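Long-range contacts in thermotoga maritima TmcAL (Thermotoga maritima, PDB 5Y0T), which belongs to the HIGH nucleotidyl transferase family of the HUP clan and carries adenosine-5'-rp-alpha-thio-triphosphate in a pocket of its Rossmann-like fold: residues Val67-Val72 / Asp389-Ala394; Asp91-Val96 / Ser351-Lys356; Ile337-Phe342 / Ile416-Leu421; Asn364-Arg369 / Arg412-His417. All coordinates share one frame; numbering follows the deposited sequence.

Contact 1 (Val67-Val72 / Asp389-Ala394); sequences VLELPV and DLDVKA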
loop_
_atom_site.group_PDB
_atom_site.type_symbol
_atom_site.label_atom_id
_atom_site.label_comp_id
_atom_site.label_asym_id
_atom_site.label_seq_id
_atom_site.Cartn_x
_atom_site.Cartn_y
_atom_site.Cartn_z
ATOM N N VAL A 67 4.692 10.072 30.409
ATOM C CA VAL A 67 5.239 9.550 29.158
ATOM C C VAL A 67 4.671 10.350 27.990
ATOM O O VAL A 67 3.459 10.518 27.889
ATOM C CB VAL A 67 4.911 8.052 28.922
ATOM C CG1 VAL A 67 5.465 7.603 27.555
ATOM C CG2 VAL A 67 5.495 7.177 30.043
ATOM N N LEU A 68 5.568 10.848 27.144
ATOM C CA LEU A 68 5.232 11.599 25.933
ATOM C C LEU A 68 5.558 10.761 24.714
ATOM O O LEU A 68 6.490 9.965 24.753
ATOM C CB LEU A 68 6.026 12.904 25.867
ATOM C CG LEU A 68 6.145 13.665 27.187
ATOM C CD1 LEU A 68 7.063 14.898 27.049
ATOM C CD2 LEU A 68 4.771 14.063 27.657
ATOM N N GLU A 69 4.797 10.912 23.633
ATOM C CA GLU A 69 5.193 10.258 22.390
ATOM C C GLU A 69 6.179 11.118 21.598
ATOM O O GLU A 69 5.949 12.311 21.387
ATOM C CB GLU A 69 3.982 9.938 21.500
ATOM C CG GLU A 69 4.417 9.187 20.247
ATOM C CD GLU A 69 3.260 8.675 19.391
ATOM O OE1 GLU A 69 2.080 8.915 19.745
ATOM O OE2 GLU A 69 3.543 8.040 18.352
ATOM N N LEU A 70 7.284 10.511 21.180
ATOM C CA LEU A 70 8.176 11.121 20.192
ATOM C C LEU A 70 7.493 10.931 18.840
ATOM O O LEU A 70 7.276 9.797 18.427
ATOM C CB LEU A 70 9.555 10.453 20.223
ATOM C CG LEU A 70 10.590 10.876 19.158
ATOM C CD1 LEU A 70 10.907 12.355 19.307
ATOM C CD2 LEU A 70 11.853 10.045 19.268
ATOM N N PRO A 71 7.104 12.031 18.165
ATOM C CA PRO A 71 6.337 11.829 16.923
ATOM C C PRO A 71 7.053 10.946 15.912
ATOM O O PRO A 71 8.287 10.976 15.832
ATOM C CB PRO A 71 6.163 13.261 16.385
ATOM C CG PRO A 71 6.049 14.079 17.678
ATOM C CD PRO A 71 7.142 13.448 18.563
ATOM N N VAL A 72 6.278 10.170 15.162
ATOM C CA VAL A 72 6.811 9.205 14.189
ATOM C C VAL A 72 7.862 9.803 13.257
ATOM O O VAL A 72 8.848 9.152 12.921
ATOM C CB VAL A 72 5.674 8.607 13.321
ATOM C CG1 VAL A 72 6.243 7.739 12.189
ATOM C CG2 VAL A 72 4.697 7.815 14.197
ATOM N N ASP A 389 -1.234 13.452 11.997
ATOM C CA ASP A 389 -1.855 12.516 11.063
ATOM C C ASP A 389 -0.943 11.301 10.827
ATOM O O ASP A 389 -1.411 10.156 10.751
ATOM C CB ASP A 389 -2.164 13.206 9.733
ATOM C CG ASP A 389 -2.641 12.224 8.664
ATOM O OD1 ASP A 389 -3.809 11.791 8.736
ATOM O OD2 ASP A 389 -1.837 11.873 7.770
ATOM N N LEU A 390 0.359 11.546 10.753
ATOM C CA LEU A 390 1.325 10.452 10.623
ATOM C C LEU A 390 1.340 9.580 11.874
ATOM O O LEU A 390 1.354 8.341 11.776
ATOM C CB LEU A 390 2.725 11.009 10.321
ATOM C CG LEU A 390 3.857 9.982 10.268
ATOM C CD1 LEU A 390 3.550 8.853 9.251
ATOM C CD2 LEU A 390 5.174 10.647 9.956
ATOM N N ASP A 391 1.302 10.204 13.055
ATOM C CA ASP A 391 1.246 9.428 14.302
ATOM C C ASP A 391 0.032 8.484 14.333
ATOM O O ASP A 391 0.147 7.307 14.696
ATOM C CB ASP A 391 1.210 10.359 15.526
ATOM C CG ASP A 391 2.535 11.075 15.763
ATOM O OD1 ASP A 391 3.542 10.724 15.102
ATOM O OD2 ASP A 391 2.563 12.010 16.601
ATOM N N VAL A 392 -1.119 9.004 13.926
ATOM C CA VAL A 392 -2.379 8.235 13.896
ATOM C C VAL A 392 -2.335 7.127 12.840
ATOM O O VAL A 392 -2.745 5.988 13.092
ATOM C CB VAL A 392 -3.576 9.165 13.621
ATOM C CG1 VAL A 392 -4.860 8.358 13.344
ATOM C CG2 VAL A 392 -3.775 10.103 14.801
ATOM N N LYS A 393 -1.811 7.473 11.667
ATOM C CA LYS A 393 -1.695 6.525 10.564
ATOM C C LYS A 393 -0.793 5.350 10.954
ATOM O O LYS A 393 -1.099 4.188 10.657
ATOM C CB LYS A 393 -1.160 7.237 9.312
ATOM C CG LYS A 393 -0.693 6.299 8.202
ATOM C CD LYS A 393 -0.537 7.030 6.860
ATOM C CE LYS A 393 0.572 8.070 6.874
ATOM N NZ LYS A 393 0.616 8.881 5.607
ATOM N N ALA A 394 0.314 5.646 11.629
ATOM C CA ALA A 394 1.235 4.596 12.051
ATOM C C ALA A 394 0.551 3.632 13.018
ATOM O O ALA A 394 0.719 2.413 12.919
ATOM C CB ALA A 394 2.484 5.195 12.693
HETATM O O HOH W 1 2.134 6.596 16.537
HETATM O O HOH W 2 1.094 11.274 18.911
#
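Asp391, on helix 381-399, turns its carboxylate toward Val72, the first residue of helix 72-75, just past strand 66-70, which pairs parallel with strand 32-38 and antiparallel with 337-343 in the Rossmann-like sheet. Val72 N gives its hydrogen to Asp391 OD1 over 2.8 Å at 164°, and the oxygen is met on its syn side, 23° out of the carboxylate plane. Pro71 holds the N-cap position, so the bond engages the first amide of the short helix with a side chain from another helix. The carboxyl carbon CG of Asp391 sits beside its own backbone N (chi1 -70°), which brings the group round toward the strand end. The side chains of Pro71 and Asp391 lie alongside each other, pointing the same way.

The Val72 side chain runs counter to that of Asp391 and lies roughly perpendicular to Leu390. Its two methyls divide the helix between them: CG1 reaches Leu390 CG at 3.8 Å, and CG2 reaches Ala394 CB at 3.7 Å.

Glu69 and Asp391 reach toward each other from opposite sides, their carboxylates nearly parallel, with OE2 of Glu69 4.2 Å from OD1 of Asp391. Two buried carboxylates so close would probably repel, but Lys52 forms a salt bridge with Glu69 OE1, Tyr336 hydrogen-bonds Asp391 OD2, and two waters mediate. One water donates to both Glu69 OE2 and the backbone Asp391 O; the other donates to Glu69 OE1 at 2.7 Å and to Asp391 OD2 at 2.8 Å.

Contact 2 (Asp91-Val96 / Ser351-Lys356); sequences DATGVV and SLMRKK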
loop_
_atom_site.group_PDB
_atom_site.type_symbol
_atom_site.label_atom_id
_atom_site.label_comp_id
_atom_site.label_asym_id
_atom_site.label_seq_id
_atom_site.Cartn_x
_atom_site.Cartn_y
_atom_site.Cartn_z
ATOM N N ASP A 91 12.542 19.839 25.775
ATOM C CA ASP A 91 12.690 21.267 25.996
ATOM C C ASP A 91 11.331 21.997 25.975
ATOM O O ASP A 91 11.126 22.954 26.712
ATOM C CB ASP A 91 13.623 21.870 24.952
ATOM C CG ASP A 91 13.811 23.359 25.143
ATOM O OD1 ASP A 91 14.596 23.737 26.032
ATOM O OD2 ASP A 91 13.169 24.135 24.407
ATOM N N ALA A 92 10.407 21.538 25.137
ATOM C CA ALA A 92 9.129 22.228 24.970
ATOM C C ALA A 92 8.209 22.067 26.181
ATOM O O ALA A 92 7.268 22.847 26.356
ATOM C CB ALA A 92 8.426 21.742 23.724
ATOM N N THR A 93 8.473 21.066 27.017
ATOM C CA THR A 93 7.661 20.866 28.215
ATOM C C THR A 93 7.745 22.079 29.119
ATOM O O THR A 93 6.830 22.336 29.903
ATOM C CB THR A 93 8.120 19.660 29.036
ATOM O OG1 THR A 93 9.463 19.901 29.482
ATOM C CG2 THR A 93 8.071 18.360 28.192
ATOM N N GLY A 94 8.868 22.793 29.023
ATOM C CA GLY A 94 9.111 23.978 29.826
ATOM C C GLY A 94 9.601 23.663 31.228
ATOM O O GLY A 94 9.786 24.582 32.037
ATOM N N VAL A 95 9.645 22.380 31.578
ATOM C CA VAL A 95 10.066 21.979 32.931
ATOM C C VAL A 95 11.315 21.095 33.084
ATOM O O VAL A 95 11.856 20.961 34.188
ATOM C CB VAL A 95 8.908 21.250 33.637
ATOM C CG1 VAL A 95 7.675 22.160 33.716
ATOM C CG2 VAL A 95 8.580 19.957 32.894
ATOM N N VAL A 96 11.793 20.516 31.993
ATOM C CA VAL A 96 12.875 19.538 32.089
ATOM C C VAL A 96 14.190 20.264 32.310
ATOM O O VAL A 96 14.465 21.223 31.605
ATOM C CB VAL A 96 12.945 18.655 30.832
ATOM C CG1 VAL A 96 14.294 17.922 30.767
ATOM C CG2 VAL A 96 11.774 17.658 30.829
ATOM N N SER A 351 0.470 19.491 35.360
ATOM C CA SER A 351 -0.206 20.743 35.619
ATOM C C SER A 351 0.734 21.949 35.405
ATOM O O SER A 351 0.348 22.979 34.828
ATOM C CB SER A 351 -0.781 20.729 37.042
ATOM O OG SER A 351 -1.347 21.983 37.365
ATOM N N LEU A 352 1.974 21.811 35.848
ATOM C CA LEU A 352 2.958 22.868 35.643
ATOM C C LEU A 352 3.298 23.024 34.154
ATOM O O LEU A 352 3.439 24.139 33.667
ATOM C CB LEU A 352 4.230 22.585 36.441
ATOM C CG LEU A 352 5.242 23.736 36.413
ATOM C CD1 LEU A 352 4.627 25.008 37.017
ATOM C CD2 LEU A 352 6.501 23.365 37.165
ATOM N N MET A 353 3.426 21.903 33.445
ATOM C CA MET A 353 3.641 21.933 31.996
ATOM C C MET A 353 2.559 22.722 31.283
ATOM O O MET A 353 2.846 23.436 30.328
ATOM C CB MET A 353 3.703 20.517 31.415
ATOM C CG MET A 353 5.000 19.788 31.728
ATOM S SD MET A 353 4.935 18.056 31.240
ATOM C CE MET A 353 4.432 18.226 29.528
ATOM N N ARG A 354 1.316 22.609 31.743
ATOM C CA ARG A 354 0.244 23.347 31.073
ATOM C C ARG A 354 0.480 24.844 31.186
ATOM O O ARG A 354 0.089 25.609 30.301
ATOM C CB ARG A 354 -1.124 22.971 31.632
ATOM C CG ARG A 354 -1.522 21.522 31.311
ATOM C CD ARG A 354 -2.996 21.250 31.616
ATOM N NE ARG A 354 -3.300 19.817 31.610
ATOM C CZ ARG A 354 -3.568 19.109 30.512
ATOM N NH1 ARG A 354 -3.841 17.814 30.606
ATOM N NH2 ARG A 354 -3.563 19.694 29.319
ATOM N N LYS A 355 1.136 25.270 32.259
ATOM C CA LYS A 355 1.479 26.684 32.393
ATOM C C LYS A 355 2.751 27.046 31.624
ATOM O O LYS A 355 2.866 28.149 31.092
ATOM C CB LYS A 355 1.653 27.071 33.867
ATOM C CG LYS A 355 0.402 26.854 34.732
ATOM C CD LYS A 355 0.700 27.193 36.196
ATOM C CE LYS A 355 -0.531 27.053 37.095
ATOM N NZ LYS A 355 -0.929 25.632 37.337
ATOM N N LYS A 356 3.740 26.159 31.646
ATOM C CA LYS A 356 5.063 26.514 31.116
ATOM C C LYS A 356 5.425 25.998 29.717
ATOM O O LYS A 356 6.444 26.413 29.154
ATOM C CB LYS A 356 6.130 26.027 32.104
ATOM C CG LYS A 356 6.024 26.663 33.484
ATOM C CD LYS A 356 7.283 26.408 34.307
ATOM C CE LYS A 356 7.295 27.218 35.605
ATOM N NZ LYS A 356 7.177 28.691 35.366
#
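Gly94 and Lys356 meet backbone to backbone: Gly94 CA lies 3.7 Å from Lys356 O, an approach made possible by the missing side chain. Gly94 has a phi of 81°, and is the first residue after helix 79-92 to leave helical geometry.

Most of the remaining contact is side-chain packing. Val95 spreads its methyls over two residues of helix 346-356. Its CG1 meets Leu352 CD2 at 3.8 Å, the Val95 side chain running antiparallel to that of Leu352, while its CG2 meets Met353 CG at 3.8 Å, the two side chains nearly perpendicular. Met353 bends at chi3 (53°), which curls its methyl back onto Thr93: CE lies 3.9 Å from Thr93 CG2. The same side chain also sets CG against the backbone Thr93 O at 3.6 Å. Ile34 of strand 32-38 touches both Val95 and Met353 and continues this apolar patch into the sheet.

Thr93 spends its hydroxyl on its own helix end. OG1 is hydrogen-bonded to Leu90 O and accepts from Val95 N at 3.3 Å and 163°. Such a bond from the amide two residues on defines an ST turn, here combined with a glycine-terminated helix end.

Contact 3 (Ile337-Phe342 / Ile416-Leu421); sequences IRILGF and IHPIFL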
loop_
_atom_site.group_PDB
_atom_site.type_symbol
_atom_site.label_atom_id
_atom_site.label_comp_id
_atom_site.label_asym_id
_atom_site.label_seq_id
_atom_site.Cartn_x
_atom_site.Cartn_y
_atom_site.Cartn_z
ATOM N N ILE A 337 2.941 18.376 22.092
ATOM C CA ILE A 337 3.371 17.403 23.071
ATOM C C ILE A 337 2.241 16.400 23.272
ATOM O O ILE A 337 1.189 16.758 23.797
ATOM C CB ILE A 337 3.727 18.067 24.414
ATOM C CG1 ILE A 337 4.925 19.011 24.230
ATOM C CG2 ILE A 337 4.059 16.989 25.439
ATOM C CD1 ILE A 337 5.071 20.062 25.346
ATOM N N ARG A 338 2.462 15.151 22.871
ATOM C CA ARG A 338 1.432 14.114 23.015
ATOM C C ARG A 338 1.637 13.370 24.337
ATOM O O ARG A 338 2.691 12.801 24.553
ATOM C CB ARG A 338 1.478 13.120 21.836
ATOM C CG ARG A 338 0.599 11.856 22.037
ATOM C CD ARG A 338 -0.878 12.116 21.700
ATOM N NE ARG A 338 -1.704 10.920 21.928
ATOM C CZ ARG A 338 -1.850 9.942 21.039
ATOM N NH1 ARG A 338 -1.251 10.029 19.852
ATOM N NH2 ARG A 338 -2.618 8.894 21.320
ATOM N N ILE A 339 0.627 13.364 25.204
ATOM C CA ILE A 339 0.709 12.639 26.472
ATOM C C ILE A 339 0.212 11.218 26.264
ATOM O O ILE A 339 -0.947 11.033 25.916
ATOM C CB ILE A 339 -0.164 13.278 27.582
ATOM C CG1 ILE A 339 0.118 14.777 27.757
ATOM C CG2 ILE A 339 -0.038 12.486 28.897
ATOM C CD1 ILE A 339 1.542 15.125 27.996
ATOM N N LEU A 340 1.091 10.225 26.406
ATOM C CA LEU A 340 0.665 8.826 26.348
ATOM C C LEU A 340 0.237 8.271 27.700
ATOM O O LEU A 340 -0.509 7.294 27.758
ATOM C CB LEU A 340 1.775 7.948 25.768
ATOM C CG LEU A 340 2.112 8.186 24.296
ATOM C CD1 LEU A 340 3.276 7.295 23.937
ATOM C CD2 LEU A 340 0.891 7.925 23.352
ATOM N N GLY A 341 0.716 8.875 28.788
ATOM C CA GLY A 341 0.337 8.413 30.105
ATOM C C GLY A 341 0.985 9.207 31.226
ATOM O O GLY A 341 1.999 9.893 31.018
ATOM N N PHE A 342 0.373 9.144 32.406
ATOM C CA PHE A 342 0.974 9.738 33.593
ATOM C C PHE A 342 0.416 9.099 34.857
ATOM O O PHE A 342 -0.654 8.479 34.841
ATOM C CB PHE A 342 0.782 11.272 33.624
ATOM C CG PHE A 342 -0.662 11.737 33.484
ATOM C CD1 PHE A 342 -1.243 11.862 32.227
ATOM C CD2 PHE A 342 -1.407 12.103 34.596
ATOM C CE1 PHE A 342 -2.547 12.318 32.091
ATOM C CE2 PHE A 342 -2.726 12.556 34.476
ATOM C CZ PHE A 342 -3.301 12.665 33.214
ATOM N N ILE A 416 -8.105 4.831 23.057
ATOM C CA ILE A 416 -7.311 4.625 24.273
ATOM C C ILE A 416 -6.855 5.964 24.822
ATOM O O ILE A 416 -6.051 6.647 24.194
ATOM C CB ILE A 416 -6.037 3.773 24.022
ATOM C CG1 ILE A 416 -6.341 2.461 23.270
ATOM C CG2 ILE A 416 -5.253 3.547 25.345
ATOM C CD1 ILE A 416 -7.319 1.528 23.944
ATOM N N HIS A 417 -7.351 6.349 25.989
ATOM C CA HIS A 417 -6.901 7.603 26.593
ATOM C C HIS A 417 -5.532 7.397 27.261
ATOM O O HIS A 417 -5.109 6.259 27.442
ATOM C CB HIS A 417 -7.970 8.119 27.577
ATOM C CG HIS A 417 -9.198 8.621 26.878
ATOM N ND1 HIS A 417 -10.319 7.842 26.687
ATOM C CD2 HIS A 417 -9.445 9.796 26.249
ATOM C CE1 HIS A 417 -11.219 8.526 25.999
ATOM N NE2 HIS A 417 -10.714 9.714 25.722
ATOM N N PRO A 418 -4.831 8.492 27.601
ATOM C CA PRO A 418 -3.548 8.348 28.302
ATOM C C PRO A 418 -3.637 7.365 29.453
ATOM O O PRO A 418 -4.582 7.422 30.255
ATOM C CB PRO A 418 -3.296 9.758 28.837
ATOM C CG PRO A 418 -3.913 10.645 27.789
ATOM C CD PRO A 418 -5.129 9.906 27.293
ATOM N N ILE A 419 -2.671 6.463 29.534
ATOM C CA ILE A 419 -2.643 5.528 30.654
ATOM C C ILE A 419 -2.600 6.306 31.965
ATOM O O ILE A 419 -1.871 7.289 32.074
ATOM C CB ILE A 419 -1.422 4.584 30.580
ATOM C CG1 ILE A 419 -1.320 3.933 29.194
ATOM C CG2 ILE A 419 -1.438 3.563 31.744
ATOM C CD1 ILE A 419 -2.612 3.270 28.733
ATOM N N PHE A 420 -3.373 5.873 32.959
ATOM C CA PHE A 420 -3.301 6.511 34.282
ATOM C C PHE A 420 -3.168 5.494 35.416
ATOM O O PHE A 420 -3.941 4.540 35.498
ATOM C CB PHE A 420 -4.532 7.395 34.539
ATOM C CG PHE A 420 -4.489 8.096 35.879
ATOM C CD1 PHE A 420 -3.713 9.238 36.050
ATOM C CD2 PHE A 420 -5.166 7.582 36.968
ATOM C CE1 PHE A 420 -3.635 9.868 37.296
ATOM C CE2 PHE A 420 -5.100 8.209 38.215
ATOM C CZ PHE A 420 -4.332 9.350 38.372
ATOM N N LEU A 421 -2.221 5.732 36.326
ATOM C CA LEU A 421 -2.026 4.835 37.467
ATOM C C LEU A 421 -2.062 5.637 38.744
ATOM O O LEU A 421 -1.393 6.666 38.836
ATOM C CB LEU A 421 -0.689 4.087 37.370
ATOM C CG LEU A 421 -0.426 3.297 36.093
ATOM C CD1 LEU A 421 0.947 2.623 36.148
ATOM C CD2 LEU A 421 -1.516 2.268 35.897
#
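Leu340 O is approached by two groups of segment 416-421. Ile419 N donates to it over 2.9 Å, the N-H meeting the oxygen well off the line of the C=O bond (135° at the oxygen), and Pro418 CA stands 3.3 Å from the same oxygen in a CA-H...O contact. Next along the strand, Phe342 N donates to Ile419 O over 2.9 Å. Phe342 O then receives a weak bond from Leu421 N at 3.5 Å and a CA-H...O contact from Phe420 CA at 3.3 Å. Gly341 bridges Ile419 and Phe342 bridges Phe420, both in parallel register. On its other edge the strand carries a classic beta bulge, where Leu340 and Gly341 both face Val67.

The side chains of Phe342 and Phe420 leave the same face of the sheet. CG of Phe342 stands between its backbone N and carbonyl carbon (chi1 54°), which brings the ring close to Phe420. The pair is an offset edge-to-face stack: the edge of Phe420 turns to the face of Phe342, with the planes at 74° and the ring centroids of Phe342 and Phe420 5.7 Å apart. Pro418 lays its ring against the backbone of strand 337-343, its CG 3.5 Å from Ile339 O.

Strand 337-343 runs antiparallel to strand 66-70 and parallel to strands 361-362 and 419-421. Helix 346-356 covers Phe342 with Arg347 and Leu350, and Phe420 with Arg347, whereas Leu421 rests on helix 52-61.

Contact 4 (Asn364-Arg369 / Arg412-His417); sequences NMSLYR and RDFSIH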
loop_
_atom_site.group_PDB
_atom_site.type_symbol
_atom_site.label_atom_id
_atom_site.label_comp_id
_atom_site.label_asym_id
_atom_site.label_seq_id
_atom_site.Cartn_x
_atom_site.Cartn_y
_atom_site.Cartn_z
ATOM N N ASN A 364 -6.393 14.459 25.197
ATOM C CA ASN A 364 -7.571 13.882 24.579
ATOM C C ASN A 364 -7.479 14.045 23.066
ATOM O O ASN A 364 -7.703 15.137 22.533
ATOM C CB ASN A 364 -8.808 14.591 25.143
ATOM C CG ASN A 364 -10.107 13.883 24.820
ATOM O OD1 ASN A 364 -10.200 13.130 23.851
ATOM N ND2 ASN A 364 -11.143 14.153 25.630
ATOM N N MET A 365 -7.220 12.946 22.367
ATOM C CA MET A 365 -6.974 13.025 20.925
ATOM C C MET A 365 -8.228 13.462 20.170
ATOM O O MET A 365 -8.140 14.155 19.158
ATOM C CB MET A 365 -6.461 11.687 20.394
ATOM C CG MET A 365 -4.940 11.499 20.537
ATOM S SD MET A 365 -3.968 12.645 19.536
ATOM C CE MET A 365 -4.026 11.826 17.930
ATOM N N SER A 366 -9.402 13.093 20.676
ATOM C CA SER A 366 -10.653 13.501 20.033
ATOM C C SER A 366 -10.780 15.014 19.987
ATOM O O SER A 366 -11.580 15.549 19.229
ATOM C CB SER A 366 -11.867 12.900 20.754
ATOM O OG SER A 366 -11.890 11.488 20.600
ATOM N N LEU A 367 -10.016 15.702 20.830
ATOM C CA LEU A 367 -10.023 17.158 20.859
ATOM C C LEU A 367 -8.840 17.834 20.144
ATOM O O LEU A 367 -8.710 19.056 20.225
ATOM C CB LEU A 367 -10.058 17.642 22.316
ATOM C CG LEU A 367 -11.184 17.074 23.192
ATOM C CD1 LEU A 367 -11.139 17.707 24.586
ATOM C CD2 LEU A 367 -12.548 17.268 22.551
ATOM N N TYR A 368 -7.938 17.082 19.508
ATOM C CA TYR A 368 -6.686 17.733 19.129
ATOM C C TYR A 368 -6.884 18.862 18.128
ATOM O O TYR A 368 -6.112 19.815 18.136
ATOM C CB TYR A 368 -5.651 16.735 18.610
ATOM C CG TYR A 368 -5.749 16.243 17.179
ATOM C CD1 TYR A 368 -5.481 17.080 16.097
ATOM C CD2 TYR A 368 -5.993 14.909 16.919
ATOM C CE1 TYR A 368 -5.536 16.612 14.811
ATOM C CE2 TYR A 368 -6.029 14.427 15.627
ATOM C CZ TYR A 368 -5.795 15.280 14.576
ATOM O OH TYR A 368 -5.827 14.791 13.279
ATOM N N ARG A 369 -7.933 18.788 17.302
ATOM C CA ARG A 369 -8.186 19.876 16.364
ATOM C C ARG A 369 -8.677 21.124 17.077
ATOM O O ARG A 369 -8.401 22.240 16.631
ATOM C CB ARG A 369 -9.202 19.463 15.297
ATOM C CG ARG A 369 -8.722 18.307 14.449
ATOM C CD ARG A 369 -9.678 18.031 13.308
ATOM N NE ARG A 369 -9.069 18.431 12.048
ATOM C CZ ARG A 369 -8.406 17.604 11.250
ATOM N NH1 ARG A 369 -8.287 16.325 11.567
ATOM N NH2 ARG A 369 -7.869 18.060 10.134
ATOM N N ARG A 412 -6.933 3.316 17.705
ATOM C CA ARG A 412 -6.501 3.263 19.100
ATOM C C ARG A 412 -6.020 4.605 19.637
ATOM O O ARG A 412 -6.132 4.853 20.839
ATOM C CB ARG A 412 -5.430 2.174 19.284
ATOM C CG ARG A 412 -6.081 0.783 19.260
ATOM C CD ARG A 412 -5.057 -0.346 19.218
ATOM N NE ARG A 412 -4.226 -0.449 20.430
ATOM C CZ ARG A 412 -4.620 -1.015 21.567
ATOM N NH1 ARG A 412 -5.862 -1.475 21.693
ATOM N NH2 ARG A 412 -3.783 -1.097 22.600
ATOM N N ASP A 413 -5.528 5.499 18.781
ATOM C CA ASP A 413 -5.217 6.829 19.302
ATOM C C ASP A 413 -6.442 7.551 19.851
ATOM O O ASP A 413 -6.331 8.394 20.733
ATOM C CB ASP A 413 -4.578 7.690 18.247
ATOM C CG ASP A 413 -3.155 7.312 18.018
ATOM O OD1 ASP A 413 -2.870 6.826 16.919
ATOM O OD2 ASP A 413 -2.345 7.456 18.964
ATOM N N PHE A 414 -7.598 7.309 19.259
ATOM C CA PHE A 414 -8.813 7.914 19.786
ATOM C C PHE A 414 -9.509 7.090 20.860
ATOM O O PHE A 414 -10.149 7.651 21.748
ATOM C CB PHE A 414 -9.741 8.260 18.622
ATOM C CG PHE A 414 -9.109 9.226 17.667
ATOM C CD1 PHE A 414 -9.093 10.588 17.954
ATOM C CD2 PHE A 414 -8.451 8.775 16.527
ATOM C CE1 PHE A 414 -8.468 11.490 17.101
ATOM C CE2 PHE A 414 -7.826 9.681 15.654
ATOM C CZ PHE A 414 -7.840 11.032 15.935
ATOM N N SER A 415 -9.398 5.771 20.782
ATOM C CA SER A 415 -10.152 4.926 21.711
ATOM C C SER A 415 -9.434 4.745 23.057
ATOM O O SER A 415 -10.079 4.537 24.078
ATOM C CB SER A 415 -10.464 3.569 21.064
ATOM O OG SER A 415 -9.304 2.777 20.941
ATOM N N ILE A 416 -8.105 4.831 23.057
ATOM C CA ILE A 416 -7.311 4.625 24.273
ATOM C C ILE A 416 -6.855 5.964 24.822
ATOM O O ILE A 416 -6.051 6.647 24.194
ATOM C CB ILE A 416 -6.037 3.773 24.022
ATOM C CG1 ILE A 416 -6.341 2.461 23.270
ATOM C CG2 ILE A 416 -5.253 3.547 25.345
ATOM C CD1 ILE A 416 -7.319 1.528 23.944
ATOM N N HIS A 417 -7.351 6.349 25.989
ATOM C CA HIS A 417 -6.901 7.603 26.593
ATOM C C HIS A 417 -5.532 7.397 27.261
ATOM O O HIS A 417 -5.109 6.259 27.442
ATOM C CB HIS A 417 -7.970 8.119 27.577
ATOM C CG HIS A 417 -9.198 8.621 26.878
ATOM N ND1 HIS A 417 -10.319 7.842 26.687
ATOM C CD2 HIS A 417 -9.445 9.796 26.249
ATOM C CE1 HIS A 417 -11.219 8.526 25.999
ATOM N NE2 HIS A 417 -10.714 9.714 25.722
HETATM O O HOH W 3 -12.852 11.270 24.325
HETATM O O HOH W 4 -9.821 10.309 22.384
#
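Van der Waals packing joins Phe414 to the turn at Met365-Tyr368. Its apolar pairs are Met365 CB with Phe414 CD1 at 3.8 Å and, edge against edge, Tyr368 CE2 with Phe414 CZ at 3.9 Å. Met365 runs beside Asp413, pointing the same way, and bends at chi2 (-66°) and chi3, which brings CE to 4.2 Å from Asp413 CB; it also packs on Ile388 and Val392 of helix 381-399.

Carbonyl oxygens meet carbon as well: Met365 O lies 3.4 Å from Phe414 CE1, near the ring plane, and Asp413 O lies 3.3 Å from Met365 CB.

The polar share between the segments passes through water. One molecule donates to Asn364 OD1 at 3.3 Å and is hydrogen-bonded to His417 NE2 at 3.0 Å, in the plane of the imidazole; the Asn364 amide and that ring stand 83° apart. A second water donates to Phe414 O at 2.8 Å and accepts from Ser366 N.

The charge of Asp413 is met outside the two segments. Without direct hydrogen bonds between them, their fit depends on shape and the two waters, while the buried Asp413 carboxylate, salt-bridged to Arg338 and Lys52 and hydrogen-bonded to Thr395, probably fixes helix 412-415 against the sheet and helices 52-61 and 381-399.

Overall arrangement
From the N terminus, segment 67-72 opens contact 1 and 91-96 opens contact 2. Contact 3 starts at 337-342, before contact 2 closes at 351-356, so these two cross. Contact 4 opens at 364-369, and contact 1 closes at 389-394 with contact 2 lying wholly within its span. Contact 4 closes at 412-417 and contact 3 at 416-421, overlapping at Ile416 and His417; each crosses contact 1. Contacts 1 and 3 adjoin in the sheet through strands 66-70 and 337-343, and Val392 packs contact 1 on Met365 of contact 4. The C-terminal segments are thereby joined to the Rossmann-like core, and contact 2 fastens helix 346-356 to the end of helix 79-92.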